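Local coordinates for protein agarase (Pseudoalteromonas fuliginea, PDB 6XJ9) that probably hydrolyses agarose, as an agarase belonging to glycoside hydrolase family 50 from a marine bacterium, at residues A[479-482]-A[483-487]; A[515-518]-A[519-522]; A[248-251]-A[252-255]; A[410-413]-A[414-417]. All blocks are in the same frame, centred on the assembly; numbering follows the deposited sequence.

Contact 1 of 4, residues A[479-482]-A[483-487]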
ATOM      1  N   GLU A 479      42.564   7.743  32.407  1.00 27.18           N
ATOM      2  CA  GLU A 479      42.419   8.398  31.116  1.00 27.52           C
ATOM      3  C   GLU A 479      41.024   8.156  30.529  1.00 25.92           C
ATOM      4  O   GLU A 479      40.559   8.981  29.752  1.00 26.74           O
ATOM      5  CB  GLU A 479      43.539   8.005  30.145  1.00 31.90           C
ATOM      6  CG  GLU A 479      43.476   8.714  28.791  1.00 35.11           C
ATOM      7  CD  GLU A 479      43.682  10.227  28.769  1.00 38.47           C
ATOM      8  OE1 GLU A 479      44.156  10.782  29.797  1.00 38.96           O
ATOM      9  OE2 GLU A 479      43.358  10.857  27.723  1.00 34.65           O
ATOM     10  N   PHE A 480      40.363   7.036  30.876  1.00 23.87           N
ATOM     11  CA  PHE A 480      39.030   6.796  30.336  1.00 23.47           C
ATOM     12  C   PHE A 480      38.082   7.875  30.856  1.00 22.57           C
ATOM     13  O   PHE A 480      37.270   8.409  30.112  1.00 22.58           O
ATOM     14  CB  PHE A 480      38.483   5.385  30.613  1.00 22.29           C
ATOM     15  CG  PHE A 480      37.043   5.216  30.174  1.00 21.69           C
ATOM     16  CD1 PHE A 480      36.719   5.098  28.827  1.00 20.80           C
ATOM     17  CD2 PHE A 480      35.997   5.229  31.094  1.00 21.61           C
ATOM     18  CE1 PHE A 480      35.402   4.960  28.412  1.00 20.86           C
ATOM     19  CE2 PHE A 480      34.678   5.100  30.678  1.00 20.17           C
ATOM     20  CZ  PHE A 480      34.379   4.966  29.336  1.00 19.91           C
ATOM     21  N   THR A 481      38.227   8.213  32.139  1.00 23.05           N
ATOM     22  CA  THR A 481      37.409   9.248  32.752  1.00 22.79           C
ATOM     23  C   THR A 481      37.677  10.605  32.104  1.00 23.47           C
ATOM     24  O   THR A 481      36.737  11.351  31.839  1.00 22.92           O
ATOM     25  CB  THR A 481      37.577   9.233  34.275  1.00 22.62           C
ATOM     26  OG1 THR A 481      37.041   7.977  34.696  1.00 22.00           O
ATOM     27  CG2 THR A 481      36.871  10.385  34.959  1.00 23.50           C
ATOM     28  N   VAL A 482      38.957  10.922  31.852  1.00 23.93           N
ATOM     29  CA  VAL A 482      39.302  12.153  31.150  1.00 24.66           C
ATOM     30  C   VAL A 482      38.537  12.210  29.822  1.00 24.86           C
ATOM     31  O   VAL A 482      37.886  13.205  29.525  1.00 23.78           O
ATOM     32  CB  VAL A 482      40.830  12.310  30.961  1.00 25.01           C
ATOM     33  CG1 VAL A 482      41.190  13.537  30.133  1.00 25.74           C
ATOM     34  CG2 VAL A 482      41.586  12.328  32.282  1.00 24.33           C
ATOM     35  N   ARG A 483      38.575  11.120  29.046  1.00 26.32           N
ATOM     36  CA  ARG A 483      38.021  11.116  27.696  1.00 26.34           C
ATOM     37  C   ARG A 483      36.492  11.115  27.727  1.00 24.66           C
ATOM     38  O   ARG A 483      35.855  11.699  26.848  1.00 24.19           O
ATOM     39  CB  ARG A 483      38.596   9.954  26.879  1.00 28.11           C
ATOM     40  CG  ARG A 483      40.026  10.175  26.394  1.00 31.80           C
ATOM     41  CD  ARG A 483      40.053  10.873  25.045  1.00 34.50           C
ATOM     42  NE  ARG A 483      39.870  12.318  25.072  1.00 40.49           N
ATOM     43  CZ  ARG A 483      39.149  13.029  24.201  1.00 36.41           C
ATOM     44  NH1 ARG A 483      38.480  12.433  23.229  1.00 35.55           N
ATOM     45  NH2 ARG A 483      39.077  14.343  24.330  1.00 37.47           N
ATOM     46  N   ALA A 484      35.906  10.440  28.724  1.00 23.79           N
ATOM     47  CA  ALA A 484      34.461  10.471  28.926  1.00 23.08           C
ATOM     48  C   ALA A 484      34.018  11.912  29.159  1.00 22.47           C
ATOM     49  O   ALA A 484      33.117  12.407  28.483  1.00 21.29           O
ATOM     50  CB  ALA A 484      34.077   9.595  30.099  1.00 21.23           C
ATOM     51  N   ASN A 485      34.668  12.569  30.129  1.00 23.35           N
ATOM     52  CA  ASN A 485      34.385  13.955  30.492  1.00 24.60           C
ATOM     53  C   ASN A 485      34.464  14.845  29.258  1.00 24.38           C
ATOM     54  O   ASN A 485      33.542  15.598  28.974  1.00 25.45           O
ATOM     55  CB  ASN A 485      35.345  14.467  31.568  1.00 25.78           C
ATOM     56  CG  ASN A 485      34.964  13.991  32.951  1.00 29.01           C
ATOM     57  OD1 ASN A 485      33.792  13.728  33.211  1.00 28.24           O
ATOM     58  ND2 ASN A 485      35.941  13.894  33.844  1.00 28.60           N
ATOM     59  N   GLU A 486      35.566  14.721  28.511  1.00 27.42           N
ATOM     60  CA  GLU A 486      35.834  15.550  27.347  1.00 25.73           C
ATOM     61  C   GLU A 486      34.805  15.305  26.240  1.00 24.38           C
ATOM     62  O   GLU A 486      34.375  16.249  25.577  1.00 24.14           O
ATOM     63  CB  GLU A 486      37.263  15.303  26.865  1.00 28.99           C
ATOM     64  CG  GLU A 486      38.283  16.190  27.570  1.00 33.60           C
ATOM     65  CD  GLU A 486      39.757  15.834  27.427  1.00 34.42           C
ATOM     66  OE1 GLU A 486      40.552  16.304  28.282  1.00 35.01           O
ATOM     67  OE2 GLU A 486      40.115  15.089  26.482  1.00 33.70           O
ATOM     68  N   THR A 487      34.422  14.035  26.027  1.00 22.66           N
ATOM     69  CA  THR A 487      33.370  13.711  25.073  1.00 20.82           C
ATOM     70  C   THR A 487      32.071  14.411  25.476  1.00 20.32           C
ATOM     71  O   THR A 487      31.399  15.036  24.654  1.00 19.48           O
ATOM     72  CB  THR A 487      33.168  12.192  24.977  1.00 21.08           C
ATOM     73  OG1 THR A 487      34.428  11.637  24.610  1.00 20.66           O
ATOM     74  CG2 THR A 487      32.106  11.778  23.978  1.00 20.66           C
TER

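Contact 2 of 4, residues A[515-518]-A[519-522]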
ATOM      1  N   PRO A 515      25.241 -13.070  25.503  1.00 32.30           N
ATOM      2  CA  PRO A 515      24.883 -14.153  26.422  1.00 34.69           C
ATOM      3  C   PRO A 515      24.387 -15.446  25.771  1.00 37.52           C
ATOM      4  O   PRO A 515      23.225 -15.812  25.949  1.00 40.85           O
ATOM      5  CB  PRO A 515      23.775 -13.506  27.272  1.00 36.11           C
ATOM      6  CG  PRO A 515      23.118 -12.494  26.338  1.00 34.63           C
ATOM      7  CD  PRO A 515      24.228 -12.000  25.435  1.00 32.41           C
ATOM      8  N   ASP A 516      25.276 -16.155  25.058  1.00 37.85           N
ATOM      9  CA  ASP A 516      24.895 -17.380  24.366  1.00 37.77           C
ATOM     10  C   ASP A 516      25.926 -18.501  24.537  1.00 37.15           C
ATOM     11  O   ASP A 516      25.648 -19.646  24.177  1.00 35.36           O
ATOM     12  CB  ASP A 516      24.533 -17.119  22.900  1.00 44.01           C
ATOM     13  CG  ASP A 516      25.533 -16.250  22.162  1.00 46.72           C
ATOM     14  OD1 ASP A 516      26.745 -16.429  22.404  1.00 50.15           O
ATOM     15  OD2 ASP A 516      25.091 -15.401  21.356  1.00 43.48           O
ATOM     16  N   SER A 517      27.125 -18.168  25.031  1.00 30.02           N
ATOM     17  CA  SER A 517      28.071 -19.163  25.518  1.00 28.35           C
ATOM     18  C   SER A 517      28.881 -18.517  26.633  1.00 26.55           C
ATOM     19  O   SER A 517      28.942 -17.286  26.695  1.00 25.24           O
ATOM     20  CB  SER A 517      28.982 -19.650  24.418  1.00 27.86           C
ATOM     21  OG  SER A 517      29.962 -18.663  24.117  1.00 25.49           O
ATOM     22  N   VAL A 518      29.526 -19.332  27.479  1.00 23.96           N
ATOM     23  CA  VAL A 518      30.302 -18.753  28.567  1.00 23.08           C
ATOM     24  C   VAL A 518      31.373 -17.840  27.980  1.00 24.71           C
ATOM     25  O   VAL A 518      31.543 -16.712  28.440  1.00 24.73           O
ATOM     26  CB  VAL A 518      30.871 -19.793  29.557  1.00 23.14           C
ATOM     27  CG1 VAL A 518      31.888 -19.171  30.513  1.00 21.68           C
ATOM     28  CG2 VAL A 518      29.747 -20.450  30.349  1.00 22.80           C
ATOM     29  N   LYS A 519      32.031 -18.312  26.915  1.00 24.16           N
ATOM     30  CA  LYS A 519      33.118 -17.572  26.300  1.00 27.50           C
ATOM     31  C   LYS A 519      32.614 -16.246  25.721  1.00 26.87           C
ATOM     32  O   LYS A 519      33.278 -15.223  25.836  1.00 26.97           O
ATOM     33  CB  LYS A 519      33.797 -18.449  25.245  1.00 29.65           C
ATOM     34  CG  LYS A 519      35.245 -18.096  24.943  1.00 32.14           C
ATOM     35  CD  LYS A 519      35.889 -19.083  23.998  1.00 35.17           C
ATOM     36  CE  LYS A 519      36.526 -20.252  24.716  1.00 37.36           C
ATOM     37  NZ  LYS A 519      37.155 -21.188  23.756  1.00 40.48           N
ATOM     38  N   SER A 520      31.439 -16.271  25.085  1.00 26.33           N
ATOM     39  CA  SER A 520      30.874 -15.086  24.456  1.00 27.86           C
ATOM     40  C   SER A 520      30.375 -14.099  25.513  1.00 26.12           C
ATOM     41  O   SER A 520      30.459 -12.886  25.343  1.00 26.59           O
ATOM     42  CB  SER A 520      29.740 -15.475  23.548  1.00 27.27           C
ATOM     43  OG  SER A 520      30.240 -15.912  22.301  1.00 32.10           O
ATOM     44  N   HIS A 521      29.802 -14.646  26.584  1.00 24.17           N
ATOM     45  CA  HIS A 521      29.151 -13.862  27.611  1.00 24.31           C
ATOM     46  C   HIS A 521      30.202 -13.156  28.461  1.00 23.52           C
ATOM     47  O   HIS A 521      30.127 -11.945  28.678  1.00 22.17           O
ATOM     48  CB  HIS A 521      28.240 -14.776  28.439  1.00 23.69           C
ATOM     49  CG  HIS A 521      27.352 -14.058  29.399  1.00 22.16           C
ATOM     50  ND1 HIS A 521      26.173 -14.613  29.853  1.00 23.00           N
ATOM     51  CD2 HIS A 521      27.473 -12.864  30.014  1.00 21.78           C
ATOM     52  CE1 HIS A 521      25.590 -13.780  30.688  1.00 22.70           C
ATOM     53  NE2 HIS A 521      26.374 -12.700  30.807  1.00 21.72           N
ATOM     54  N   TYR A 522      31.189 -13.928  28.924  1.00 23.29           N
ATOM     55  CA  TYR A 522      32.119 -13.417  29.919  1.00 22.87           C
ATOM     56  C   TYR A 522      33.501 -13.220  29.306  1.00 21.93           C
ATOM     57  O   TYR A 522      34.495 -13.257  30.025  1.00 22.36           O
ATOM     58  CB  TYR A 522      32.143 -14.336  31.149  1.00 22.99           C
ATOM     59  CG  TYR A 522      30.809 -14.431  31.846  1.00 21.91           C
ATOM     60  CD1 TYR A 522      30.277 -13.343  32.527  1.00 23.19           C
ATOM     61  CD2 TYR A 522      30.068 -15.594  31.805  1.00 21.29           C
ATOM     62  CE1 TYR A 522      29.047 -13.409  33.159  1.00 22.19           C
ATOM     63  CE2 TYR A 522      28.837 -15.683  32.435  1.00 22.19           C
ATOM     64  CZ  TYR A 522      28.327 -14.589  33.109  1.00 22.69           C
ATOM     65  OH  TYR A 522      27.112 -14.680  33.714  1.00 24.22           O
TER
HETATM   66  O   HOH W   1      31.689 -18.347  21.869  1.00 41.18           O

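Contact 3 of 4, residues A[248-251]-A[252-255]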
ATOM      1  N   LYS A 248       8.953  18.852  -5.265  1.00 26.83           N
ATOM      2  CA  LYS A 248       9.105  19.888  -4.249  1.00 28.15           C
ATOM      3  C   LYS A 248       7.863  20.775  -4.162  1.00 30.10           C
ATOM      4  O   LYS A 248       7.357  21.017  -3.068  1.00 28.32           O
ATOM      5  CB  LYS A 248      10.359  20.716  -4.533  1.00 28.24           C
ATOM      6  CG  LYS A 248      10.553  21.932  -3.639  1.00 27.99           C
ATOM      7  CD  LYS A 248      11.854  22.636  -3.912  1.00 28.22           C
ATOM      8  CE  LYS A 248      11.836  23.394  -5.220  1.00 29.08           C
ATOM      9  NZ  LYS A 248      13.147  24.028  -5.491  1.00 29.76           N
ATOM     10  N   LYS A 249       7.393  21.261  -5.320  1.00 32.32           N
ATOM     11  CA  LYS A 249       6.213  22.112  -5.390  1.00 33.86           C
ATOM     12  C   LYS A 249       5.028  21.433  -4.709  1.00 31.73           C
ATOM     13  O   LYS A 249       4.361  22.039  -3.872  1.00 32.07           O
ATOM     14  CB  LYS A 249       5.852  22.421  -6.848  1.00 36.40           C
ATOM     15  CG  LYS A 249       6.901  23.213  -7.618  1.00 42.57           C
ATOM     16  CD  LYS A 249       7.419  24.415  -6.844  1.00 46.19           C
ATOM     17  CE  LYS A 249       8.890  24.702  -7.075  1.00 47.75           C
ATOM     18  NZ  LYS A 249       9.359  25.818  -6.216  1.00 46.62           N
ATOM     19  N   GLN A 250       4.780  20.178  -5.095  1.00 29.12           N
ATOM     20  CA  GLN A 250       3.652  19.390  -4.636  1.00 31.12           C
ATOM     21  C   GLN A 250       3.743  19.122  -3.131  1.00 30.98           C
ATOM     22  O   GLN A 250       2.750  19.248  -2.411  1.00 29.28           O
ATOM     23  CB  GLN A 250       3.564  18.099  -5.459  1.00 34.69           C
ATOM     24  CG  GLN A 250       2.451  17.152  -5.032  1.00 37.60           C
ATOM     25  CD  GLN A 250       1.114  17.839  -4.885  1.00 42.95           C
ATOM     26  OE1 GLN A 250       0.970  19.032  -5.155  1.00 45.64           O
ATOM     27  NE2 GLN A 250       0.118  17.086  -4.439  1.00 43.15           N
ATOM     28  N   GLU A 251       4.932  18.748  -2.651  1.00 30.68           N
ATOM     29  CA  GLU A 251       5.065  18.402  -1.243  1.00 29.94           C
ATOM     30  C   GLU A 251       4.893  19.647  -0.371  1.00 31.33           C
ATOM     31  O   GLU A 251       4.383  19.543   0.744  1.00 30.19           O
ATOM     32  CB  GLU A 251       6.405  17.730  -0.950  1.00 28.96           C
ATOM     33  CG  GLU A 251       6.518  17.239   0.484  1.00 26.49           C
ATOM     34  CD  GLU A 251       7.780  16.468   0.826  1.00 27.52           C
ATOM     35  OE1 GLU A 251       8.759  16.527   0.032  1.00 26.67           O
ATOM     36  OE2 GLU A 251       7.776  15.801   1.884  1.00 26.97           O
ATOM     37  N   ALA A 252       5.317  20.810  -0.887  1.00 32.10           N
ATOM     38  CA  ALA A 252       5.317  22.057  -0.131  1.00 34.89           C
ATOM     39  C   ALA A 252       3.906  22.406   0.334  1.00 35.22           C
ATOM     40  O   ALA A 252       3.719  22.845   1.469  1.00 38.73           O
ATOM     41  CB  ALA A 252       5.925  23.175  -0.948  1.00 34.91           C
ATOM     42  N   THR A 253       2.920  22.183  -0.542  1.00 34.63           N
ATOM     43  CA  THR A 253       1.533  22.498  -0.238  1.00 35.39           C
ATOM     44  C   THR A 253       0.986  21.550   0.826  1.00 36.74           C
ATOM     45  O   THR A 253      -0.056  21.821   1.415  1.00 39.16           O
ATOM     46  CB  THR A 253       0.637  22.440  -1.485  1.00 35.36           C
ATOM     47  OG1 THR A 253       0.413  21.076  -1.851  1.00 35.56           O
ATOM     48  CG2 THR A 253       1.187  23.222  -2.658  1.00 36.07           C
ATOM     49  N   GLN A 254       1.679  20.431   1.056  1.00 34.99           N
ATOM     50  CA  GLN A 254       1.169  19.394   1.941  1.00 35.83           C
ATOM     51  C   GLN A 254       1.886  19.438   3.287  1.00 33.75           C
ATOM     52  O   GLN A 254       1.407  18.847   4.254  1.00 34.12           O
ATOM     53  CB  GLN A 254       1.351  18.018   1.303  1.00 38.34           C
ATOM     54  CG  GLN A 254       0.554  17.843   0.023  1.00 42.62           C
ATOM     55  CD  GLN A 254       0.740  16.461  -0.552  1.00 47.13           C
ATOM     56  OE1 GLN A 254       1.777  16.139  -1.128  1.00 51.07           O
ATOM     57  NE2 GLN A 254      -0.280  15.631  -0.402  1.00 47.53           N
ATOM     58  N   LEU A 255       3.035  20.122   3.338  1.00 29.92           N
ATOM     59  CA  LEU A 255       3.841  20.157   4.549  1.00 29.52           C
ATOM     60  C   LEU A 255       3.203  21.102   5.560  1.00 30.38           C
ATOM     61  O   LEU A 255       2.717  22.170   5.199  1.00 30.62           O
ATOM     62  CB  LEU A 255       5.269  20.590   4.210  1.00 28.96           C
ATOM     63  CG  LEU A 255       6.134  19.517   3.549  1.00 29.27           C
ATOM     64  CD1 LEU A 255       7.477  20.089   3.126  1.00 28.63           C
ATOM     65  CD2 LEU A 255       6.330  18.323   4.476  1.00 32.43           C
TER

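Contact 4 of 4, residues A[410-413]-A[414-417]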
ATOM      1  N   ASN A 410      21.244  29.103  -7.085  1.00 43.92           N
ATOM      2  CA  ASN A 410      22.234  29.166  -6.015  1.00 43.32           C
ATOM      3  C   ASN A 410      21.582  29.310  -4.637  1.00 38.75           C
ATOM      4  O   ASN A 410      22.216  29.798  -3.702  1.00 38.87           O
ATOM      5  CB  ASN A 410      23.345  30.184  -6.302  1.00 47.95           C
ATOM      6  CG  ASN A 410      24.472  29.602  -7.130  1.00 50.26           C
ATOM      7  OD1 ASN A 410      25.235  28.766  -6.650  1.00 53.68           O
ATOM      8  ND2 ASN A 410      24.587  30.040  -8.374  1.00 50.76           N
ATOM      9  N   ALA A 411      20.335  28.847  -4.503  1.00 35.75           N
ATOM     10  CA  ALA A 411      19.668  28.806  -3.211  1.00 34.21           C
ATOM     11  C   ALA A 411      20.446  27.898  -2.255  1.00 32.32           C
ATOM     12  O   ALA A 411      21.276  27.091  -2.679  1.00 31.48           O
ATOM     13  CB  ALA A 411      18.234  28.359  -3.381  1.00 32.99           C
ATOM     14  N   ASP A 412      20.181  28.060  -0.954  1.00 29.86           N
ATOM     15  CA  ASP A 412      20.891  27.347   0.093  1.00 28.65           C
ATOM     16  C   ASP A 412      20.220  25.982   0.260  1.00 27.65           C
ATOM     17  O   ASP A 412      19.332  25.828   1.096  1.00 24.96           O
ATOM     18  CB  ASP A 412      20.890  28.175   1.383  1.00 29.40           C
ATOM     19  CG  ASP A 412      21.723  27.607   2.522  1.00 31.26           C
ATOM     20  OD1 ASP A 412      22.052  26.395   2.482  1.00 30.88           O
ATOM     21  OD2 ASP A 412      22.026  28.381   3.460  1.00 30.83           O
ATOM     22  N   TYR A 413      20.655  25.002  -0.549  1.00 27.04           N
ATOM     23  CA  TYR A 413      19.960  23.728  -0.665  1.00 27.31           C
ATOM     24  C   TYR A 413      19.976  22.973   0.665  1.00 27.45           C
ATOM     25  O   TYR A 413      19.008  22.285   0.976  1.00 27.18           O
ATOM     26  CB  TYR A 413      20.481  22.894  -1.842  1.00 27.24           C
ATOM     27  CG  TYR A 413      21.902  22.400  -1.703  1.00 28.38           C
ATOM     28  CD1 TYR A 413      22.975  23.153  -2.162  1.00 28.23           C
ATOM     29  CD2 TYR A 413      22.175  21.173  -1.117  1.00 28.70           C
ATOM     30  CE1 TYR A 413      24.279  22.704  -2.033  1.00 28.19           C
ATOM     31  CE2 TYR A 413      23.476  20.715  -0.973  1.00 28.45           C
ATOM     32  CZ  TYR A 413      24.528  21.482  -1.431  1.00 28.81           C
ATOM     33  OH  TYR A 413      25.803  21.023  -1.277  1.00 30.09           O
ATOM     34  N   MET A 414      21.069  23.095   1.435  1.00 27.04           N
ATOM     35  CA  MET A 414      21.177  22.402   2.712  1.00 28.91           C
ATOM     36  C   MET A 414      20.185  22.996   3.708  1.00 28.73           C
ATOM     37  O   MET A 414      19.508  22.259   4.420  1.00 27.81           O
ATOM     38  CB  MET A 414      22.591  22.491   3.297  1.00 28.40           C
ATOM     39  CG  MET A 414      23.593  21.621   2.566  1.00 30.73           C
ATOM     40  SD  MET A 414      23.085  19.881   2.625  1.00 31.70           S
ATOM     41  CE  MET A 414      23.212  19.592   4.391  1.00 30.91           C
ATOM     42  N   GLN A 415      20.120  24.336   3.766  1.00 30.73           N
ATOM     43  CA  GLN A 415      19.204  25.021   4.668  1.00 30.86           C
ATOM     44  C   GLN A 415      17.764  24.651   4.321  1.00 29.27           C
ATOM     45  O   GLN A 415      16.952  24.436   5.215  1.00 27.45           O
ATOM     46  CB  GLN A 415      19.416  26.538   4.628  1.00 34.12           C
ATOM     47  CG  GLN A 415      18.289  27.341   5.265  1.00 37.11           C
ATOM     48  CD  GLN A 415      18.333  28.773   4.792  1.00 43.41           C
ATOM     49  OE1 GLN A 415      17.559  29.187   3.926  1.00 46.65           O
ATOM     50  NE2 GLN A 415      19.270  29.537   5.335  1.00 41.89           N
ATOM     51  N   LYS A 416      17.457  24.570   3.019  1.00 30.03           N
ATOM     52  CA  LYS A 416      16.104  24.236   2.601  1.00 29.04           C
ATOM     53  C   LYS A 416      15.798  22.779   2.952  1.00 27.96           C
ATOM     54  O   LYS A 416      14.674  22.451   3.327  1.00 26.81           O
ATOM     55  CB  LYS A 416      15.885  24.557   1.120  1.00 30.49           C
ATOM     56  CG  LYS A 416      14.524  24.170   0.554  1.00 31.59           C
ATOM     57  CD  LYS A 416      13.362  24.990   1.089  1.00 34.61           C
ATOM     58  CE  LYS A 416      12.045  24.667   0.405  1.00 33.03           C
ATOM     59  NZ  LYS A 416      10.933  25.504   0.916  1.00 33.17           N
ATOM     60  N   TRP A 417      16.814  21.917   2.849  1.00 25.41           N
ATOM     61  CA  TRP A 417      16.645  20.515   3.202  1.00 24.22           C
ATOM     62  C   TRP A 417      16.342  20.376   4.689  1.00 22.71           C
ATOM     63  O   TRP A 417      15.512  19.557   5.076  1.00 23.88           O
ATOM     64  CB  TRP A 417      17.889  19.702   2.828  1.00 22.73           C
ATOM     65  CG  TRP A 417      17.881  18.315   3.402  1.00 22.17           C
ATOM     66  CD1 TRP A 417      17.124  17.259   2.985  1.00 21.35           C
ATOM     67  CD2 TRP A 417      18.680  17.832   4.496  1.00 21.79           C
ATOM     68  NE1 TRP A 417      17.408  16.148   3.734  1.00 22.97           N
ATOM     69  CE2 TRP A 417      18.366  16.466   4.662  1.00 22.34           C
ATOM     70  CE3 TRP A 417      19.650  18.405   5.328  1.00 22.28           C
ATOM     71  CZ2 TRP A 417      18.966  15.685   5.649  1.00 23.17           C
ATOM     72  CZ3 TRP A 417      20.243  17.634   6.302  1.00 22.26           C
ATOM     73  CH2 TRP A 417      19.906  16.288   6.457  1.00 22.83           C
TER
HETATM   74  O   HOH W   2      23.660  24.718   0.936  1.00 26.22           O

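Contact 1 of 4, residues A[479-482]-A[483-487]
Glu479 and Arg483 start one turn apart on helix 478-495 and run alongside each other. Their backbones make the first of five consecutive i to i+4 hydrogen bonds, with Arg483 N 3.0 Å from Glu479 O. Ala484 N to Phe480 O, Asn485 N to Thr481 O, Glu486 N to Val482 O and Thr487 N to Arg483 O follow, the Asn485 bond nearly straight at 171°.

Among the charged groups, Arg483 bends at chi2 (-89°) and again at chi3, which swings its guanidinium along the helix to Glu486. There NH2 forms a short salt bridge of 2.5 Å with Glu486 OE2, in the guanidinium plane and on the anti lone pair, while NE adds a weak bond. Glu479 OE2 instead lies against the methylene Arg483 CG, at 3.7 Å. A leucine in place of Arg483 would probably leave the Glu486 carboxylate without its cation and Ile456 O without the NH1 donor.

Two methyls lie beside polar groups: Val482 CG1 is 3.4 Å from Glu486 OE1, and Thr481 CG2 runs alongside Asn485 ND2.

The inner face rests on helix 584-609, with Phe480, Thr481 and Ala484 on Val601 and Asn485 on Ala605; Phe480 also meets the Phe459 ring edge-to-face.

Contact 2 of 4, residues A[515-518]-A[519-522]
Ser517 OG accepts a hydrogen bond from Ser520 N at 3.0 Å, with an N-H...O angle of 155°. A chi1 of 75° sets the hydroxyl between the backbone N and carbonyl carbon of Ser517, where it can turn back to meet the amide three residues on. Water 1 then ties the two serine side chains together, 2.9 Å from Ser517 OG and equally far from Ser520 OG. In the main chain, His521 N bonds to Ser517 O at 2.8 Å and Tyr522 N to Val518 O at 2.8 Å.

This is a serine N-cap on the single short turn of helix 518-521. Tyr522 leaves helical geometry at the end of that turn and itself occupies the N-cap position of helix 523-529. With an alanine here in place of Ser517, Ser520 N would probably lose its capping acceptor and water 1 one of its two serine partners.

The His521 ring sits between two neighbours. Over one face lies Pro515 CB, a CH-pi contact 4.0 Å from the ring centroid and 27° off the normal. Against the opposite face lies the Tyr522 ring, its CZ 3.5 Å above the imidazole plane. Both rings reach the same carboxylate, since His521 NE2 and Tyr522 OH bond to the two oxygens of Glu628, which helps fix how they are turned.

Farther out, Val518 CG1 touches Tyr522 CD2 at 4.2 Å. Helix 584-609 backs this side, with Leu584 under Val518 and Leu591 meeting both His521 and Tyr522.

Contact 3 of 4, residues A[248-251]-A[252-255]
Glu251 lays its methylene CG against the branch of Leu255, 3.8 Å from Leu255 CG, with Leu255 CD1 and CD2 only slightly farther off. The pair lies at the C-terminal end of helix 242-252, where the chain passes from regular i to i+4 bonding into the loop that follows.

The change can be read in the backbone bonds. Ala252 N still donates to Lys248 O at 3.0 Å, in the usual helical way. One turn later, Glu251 O takes two donors: Gln254 N at 2.9 Å, an i to i+3 bond, and Leu255 N, a weak bond. The Gln254 N-H comes from well above the carbonyl plane, 59° out of it, so it does not lie on a lone pair.

Glu251 keeps its chain extended, CG anti to the backbone N (chi1 -175°), which carries the carboxylate to a salt bridge with Arg424 on helix 413-428. Leu255 packs on the same helix, touching Val420, Arg424 and Thr427, and Lys248 NZ bonds to Lys405 O. On the outer side, Gln250 and Thr253 pack against Ser757 and Glu760 of the second subunit.

Gln250 and Gln254 pass at a slant, their amide planes 34° apart, and the approach of Gln250 NE2 to Gln254 OE1 is a loose 3.8 Å. Ala252 CB fits against Lys248 O at 3.3 Å. Thr253 turns its hydroxyl back onto the preceding turn, where OG1 donates to Gln250 O at 3.0 Å while the methyl CG2 sits 3.6 Å from Lys249 O.

Contact 4 of 4, residues A[410-413]-A[414-417]
The Tyr413 ring has Met414 alongside it and water 2 over one face, the water oxygen 3.5 Å above the plane and toward the rim. The methionine makes a Met-aromatic contact of oblique geometry: SD is 4.7 Å from the centroid of the Tyr413 ring, 53° off its normal, and Met414 CG lies 3.7 Å from Tyr413 CE2. At the edge of the Trp417 indole, in its plane, lies Met414 O.

These residues begin helix 413-428, and Asp412 is its N-cap. Asp412 OD1 accepts from Gln415 N at 3.1 Å, met from above the carboxylate plane, while Asp412 O receives Lys416 N and Tyr413 O receives Trp417 N. Asp412 is also the centre of an inverse gamma turn leading into the helix. The Asp412 and Gln415 side chains cross at about a right angle, with Asp412 CG 3.3 Å from Gln415 CB.

With chi1 at 67°, Tyr413 folds its ring back beside the first turn, placing CG close to Met414 N. Helix 397-406 flanks this end: Glu403 and Tyr406 touch Tyr413, and Leu402 touches Trp417. Water 2 bridges the cap and the first turn, donating to Asp412 OD1 at 2.8 Å and accepting from Met414 N at 3.1 Å.

Overall arrangement
The four contacts fall into two pairs, each pair touching a common helix. Contacts 3 and 4 are neighbours, their centres about 16 Å apart and nearest atoms about 5 Å: the helix end of contact 3 packs on helix 413-428, which contact 4 starts. Contacts 1 and 2, with centres about 29 Å apart, both lean on helix 584-609. Contact 2 lies across the chain's centre from contacts 3 and 4, with centres about 52 and 50 Å away. Only contact 3 meets the second subunit. The parallel strands 299-305, 709-714, 664-666 and 640-643 are consistent with the (beta/alpha)8 barrel expected for this family.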